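Local coordinates for alkyl hydroperoxide reductase AhpD (Legionella pneumophila, PDB 5DIK), which probably reduces peroxides as an AhpD-like alkylhydroperoxidase of the carboxymuconolactone decarboxylase family, and is possibly involved in the antioxidative response, at residues S10-T22 with A109-K121. Sequence-based numbering, arbitrary orientation.
Sequences SDKFSHITKDITT and AAEALEAFEEFSK
E118 meets the first turn of helix 12-30 through its carboxylate, an example of a side chain from one helix binding the backbone N-H groups that start another. E118 OE1 accepts from F13 N at 2.9 Å and E118 OE2 from S14 N at 2.7 Å, both on the syn side, the second donor well out of the carboxylate plane. D11, at the N-cap position, makes no capping bond with its own side chain, and the carboxylate from helix 102-120 binds this end instead; the helix dipole probably favours its negative charge.

F13 is the knob beside it, set among E111, E114, A115 and E118. F13 CB lies 3.9 Å from F119 CE2 and near E118 OE1. With CG anti to the carbonyl carbon (chi1 -69°), the ring runs over A115: CG and CD1 rest on A115 CB, a CH-pi contact 3.7 Å from the F13 ring centroid. CD2 has E118 OE1 at the ring edge, CE2 lies against E111 O and A115 N with the E114 carboxylate oblique to the ring, and CE1 and CZ meet E111 OE1, a buried oxygen without a partner. Over the opposite face lies K12 CG, its extended chain ending in a long salt bridge, K12 NZ to E111 OE2 3.8 Å.

The helix segments cross at -90°, axes 9.6 Å apart. On helix 102-120, A115 and F119 also touch helix 70-82, and E114 packs on Q23 of a second subunit; helix 12-30 meets A110 of a third through I20.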
# COMPACT_ATOMS: atom_id res chain seq x y z
N SER A 10 14.13 -25.72 -2.03
CA SER A 10 14.38 -25.25 -3.43
C SER A 10 13.12 -25.17 -4.31
O SER A 10 13.22 -24.80 -5.47
CB SER A 10 15.45 -26.13 -4.10
OG SER A 10 15.04 -27.48 -4.23
N ASP A 11 11.94 -25.51 -3.77
CA ASP A 11 10.70 -25.41 -4.54
C ASP A 11 9.67 -24.44 -3.90
O ASP A 11 8.46 -24.64 -4.02
CB ASP A 11 10.06 -26.81 -4.63
CG ASP A 11 9.47 -27.24 -3.30
OD1 ASP A 11 10.07 -26.88 -2.26
OD2 ASP A 11 8.39 -27.86 -3.27
N LYS A 12 10.15 -23.41 -3.23
CA LYS A 12 9.30 -22.44 -2.54
C LYS A 12 8.17 -21.89 -3.42
O LYS A 12 7.00 -21.93 -3.04
CB LYS A 12 10.14 -21.28 -2.06
CG LYS A 12 9.37 -20.21 -1.32
CD LYS A 12 10.30 -19.08 -0.93
CE LYS A 12 9.54 -17.97 -0.24
NZ LYS A 12 10.50 -16.90 0.14
N PHE A 13 8.53 -21.39 -4.60
CA PHE A 13 7.54 -20.73 -5.48
C PHE A 13 6.71 -21.71 -6.29
O PHE A 13 5.57 -21.39 -6.68
CB PHE A 13 8.22 -19.69 -6.36
CG PHE A 13 8.71 -18.52 -5.59
CD1 PHE A 13 7.83 -17.48 -5.25
CD2 PHE A 13 10.01 -18.45 -5.15
CE1 PHE A 13 8.26 -16.40 -4.50
CE2 PHE A 13 10.45 -17.37 -4.39
CZ PHE A 13 9.57 -16.34 -4.08
N SER A 14 7.24 -22.90 -6.56
CA SER A 14 6.41 -23.93 -7.16
C SER A 14 5.26 -24.27 -6.20
O SER A 14 4.12 -24.39 -6.62
CB SER A 14 7.23 -25.21 -7.48
OG SER A 14 6.37 -26.22 -7.95
N HIS A 15 5.58 -24.42 -4.93
CA HIS A 15 4.60 -24.72 -3.90
C HIS A 15 3.58 -23.57 -3.75
O HIS A 15 2.37 -23.79 -3.67
CB HIS A 15 5.35 -25.09 -2.61
CG HIS A 15 4.47 -25.45 -1.45
ND1 HIS A 15 4.18 -24.56 -0.43
CD2 HIS A 15 3.86 -26.61 -1.12
CE1 HIS A 15 3.41 -25.16 0.46
NE2 HIS A 15 3.19 -26.40 0.07
N ILE A 16 4.07 -22.34 -3.74
CA ILE A 16 3.18 -21.18 -3.57
C ILE A 16 2.19 -21.11 -4.73
O ILE A 16 0.99 -21.01 -4.52
CB ILE A 16 3.98 -19.86 -3.43
CG1 ILE A 16 4.68 -19.81 -2.08
CG2 ILE A 16 3.06 -18.64 -3.58
CD1 ILE A 16 5.71 -18.71 -1.95
N THR A 17 2.68 -21.23 -5.96
CA THR A 17 1.83 -21.10 -7.15
C THR A 17 0.88 -22.27 -7.29
O THR A 17 -0.29 -22.10 -7.64
CB THR A 17 2.66 -20.95 -8.45
OG1 THR A 17 3.63 -22.00 -8.56
CG2 THR A 17 3.38 -19.60 -8.44
N LYS A 18 1.35 -23.48 -7.00
CA LYS A 18 0.45 -24.65 -7.05
C LYS A 18 -0.69 -24.55 -6.03
O LYS A 18 -1.81 -24.88 -6.35
CB LYS A 18 1.24 -25.97 -6.87
CG LYS A 18 2.02 -26.33 -8.13
CD LYS A 18 2.94 -27.53 -7.93
CE LYS A 18 2.17 -28.83 -8.07
NZ LYS A 18 3.06 -30.02 -7.94
N ASP A 19 -0.38 -24.12 -4.81
CA ASP A 19 -1.39 -23.95 -3.77
C ASP A 19 -2.42 -22.87 -4.16
O ASP A 19 -3.60 -23.04 -3.90
CB ASP A 19 -0.76 -23.65 -2.42
CG ASP A 19 -0.13 -24.89 -1.79
OD1 ASP A 19 -0.28 -26.00 -2.37
OD2 ASP A 19 0.55 -24.76 -0.74
N ILE A 20 -1.97 -21.80 -4.81
CA ILE A 20 -2.92 -20.79 -5.28
C ILE A 20 -3.77 -21.36 -6.42
O ILE A 20 -4.99 -21.19 -6.46
CB ILE A 20 -2.20 -19.50 -5.70
CG1 ILE A 20 -1.65 -18.80 -4.45
CG2 ILE A 20 -3.13 -18.61 -6.50
CD1 ILE A 20 -0.55 -17.77 -4.71
N THR A 21 -3.14 -22.07 -7.35
CA THR A 21 -3.85 -22.65 -8.49
C THR A 21 -4.95 -23.61 -8.04
O THR A 21 -6.02 -23.61 -8.62
CB THR A 21 -2.87 -23.34 -9.47
OG1 THR A 21 -2.01 -22.35 -10.03
CG2 THR A 21 -3.61 -24.08 -10.62
N THR A 22 -4.69 -24.38 -6.99
CA THR A 22 -5.70 -25.28 -6.42
C THR A 22 -6.97 -24.50 -6.01
O THR A 22 -8.10 -24.96 -6.26
CB THR A 22 -5.13 -26.03 -5.22
OG1 THR A 22 -4.04 -26.85 -5.67
CG2 THR A 22 -6.19 -26.90 -4.51
N ALA A 109 12.71 -7.88 -4.44
CA ALA A 109 13.51 -8.13 -5.64
C ALA A 109 14.32 -9.41 -5.42
O ALA A 109 14.50 -10.20 -6.35
CB ALA A 109 14.41 -6.95 -5.94
N ALA A 110 14.81 -9.59 -4.20
CA ALA A 110 15.50 -10.82 -3.84
C ALA A 110 14.61 -12.03 -4.03
O ALA A 110 15.03 -13.03 -4.61
CB ALA A 110 16.02 -10.76 -2.41
N GLU A 111 13.35 -11.94 -3.60
CA GLU A 111 12.38 -13.01 -3.84
C GLU A 111 12.15 -13.25 -5.32
O GLU A 111 12.05 -14.41 -5.76
CB GLU A 111 11.02 -12.68 -3.18
CG GLU A 111 11.05 -12.68 -1.67
CD GLU A 111 9.73 -13.10 -1.03
OE1 GLU A 111 8.72 -13.39 -1.75
OE2 GLU A 111 9.70 -13.17 0.22
N ALA A 112 12.05 -12.18 -6.12
CA ALA A 112 11.86 -12.35 -7.55
C ALA A 112 13.05 -13.11 -8.23
O ALA A 112 12.85 -13.90 -9.14
CB ALA A 112 11.65 -11.02 -8.23
N LEU A 113 14.26 -12.80 -7.82
CA LEU A 113 15.44 -13.45 -8.41
C LEU A 113 15.41 -14.93 -8.03
O LEU A 113 15.65 -15.78 -8.87
CB LEU A 113 16.72 -12.81 -7.94
CG LEU A 113 17.99 -13.41 -8.56
CD1 LEU A 113 17.96 -13.31 -10.08
CD2 LEU A 113 19.21 -12.72 -8.02
N GLU A 114 15.09 -15.23 -6.77
CA GLU A 114 14.94 -16.62 -6.32
C GLU A 114 13.91 -17.38 -7.14
O GLU A 114 14.18 -18.49 -7.60
CB GLU A 114 14.60 -16.68 -4.82
CG GLU A 114 14.43 -18.10 -4.27
CD GLU A 114 13.93 -18.12 -2.83
OE1 GLU A 114 14.19 -17.17 -2.08
OE2 GLU A 114 13.30 -19.12 -2.44
N ALA A 115 12.74 -16.76 -7.38
CA ALA A 115 11.69 -17.36 -8.19
C ALA A 115 12.11 -17.61 -9.63
O ALA A 115 11.88 -18.70 -10.17
CB ALA A 115 10.41 -16.51 -8.17
N PHE A 116 12.72 -16.61 -10.25
CA PHE A 116 13.21 -16.74 -11.60
C PHE A 116 14.23 -17.88 -11.73
O PHE A 116 14.17 -18.65 -12.68
CB PHE A 116 13.84 -15.42 -12.05
CG PHE A 116 14.24 -15.39 -13.49
CD1 PHE A 116 13.30 -15.18 -14.48
CD2 PHE A 116 15.58 -15.54 -13.85
CE1 PHE A 116 13.67 -15.13 -15.82
CE2 PHE A 116 15.96 -15.53 -15.19
CZ PHE A 116 15.01 -15.31 -16.17
N GLU A 117 15.13 -17.98 -10.77
CA GLU A 117 16.14 -19.05 -10.78
C GLU A 117 15.48 -20.41 -10.59
O GLU A 117 15.85 -21.38 -11.27
CB GLU A 117 17.22 -18.82 -9.72
CG GLU A 117 18.18 -17.68 -10.06
CD GLU A 117 19.41 -17.60 -9.16
OE1 GLU A 117 20.32 -16.82 -9.50
OE2 GLU A 117 19.47 -18.28 -8.10
N GLU A 118 14.51 -20.49 -9.68
CA GLU A 118 13.73 -21.72 -9.45
C GLU A 118 13.02 -22.21 -10.71
O GLU A 118 13.10 -23.40 -11.04
CB GLU A 118 12.73 -21.55 -8.31
CG GLU A 118 11.84 -22.77 -8.10
CD GLU A 118 10.85 -22.65 -6.98
OE1 GLU A 118 11.02 -21.77 -6.06
OE2 GLU A 118 9.89 -23.44 -6.99
N PHE A 119 12.35 -21.32 -11.44
CA PHE A 119 11.63 -21.76 -12.63
C PHE A 119 12.52 -21.90 -13.86
O PHE A 119 12.08 -22.43 -14.87
CB PHE A 119 10.46 -20.82 -12.95
CG PHE A 119 9.35 -20.92 -11.95
CD1 PHE A 119 8.62 -22.08 -11.83
CD2 PHE A 119 9.06 -19.85 -11.12
CE1 PHE A 119 7.60 -22.19 -10.90
CE2 PHE A 119 8.04 -19.93 -10.20
CZ PHE A 119 7.30 -21.10 -10.09
N SER A 120 13.74 -21.38 -13.79
CA SER A 120 14.75 -21.53 -14.85
C SER A 120 15.41 -22.92 -14.80
O SER A 120 16.01 -23.34 -15.76
CB SER A 120 15.82 -20.44 -14.75
OG SER A 120 15.27 -19.16 -15.05
N LYS A 121 15.33 -23.58 -13.65
CA LYS A 121 15.63 -25.01 -13.53
C LYS A 121 14.62 -25.78 -14.39
O LYS A 121 14.94 -26.85 -14.89
CB LYS A 121 15.53 -25.48 -12.07
CG LYS A 121 16.82 -25.37 -11.26
CD LYS A 121 16.72 -26.00 -9.87
CE LYS A 121 17.48 -27.31 -9.73
NZ LYS A 121 17.27 -27.95 -8.40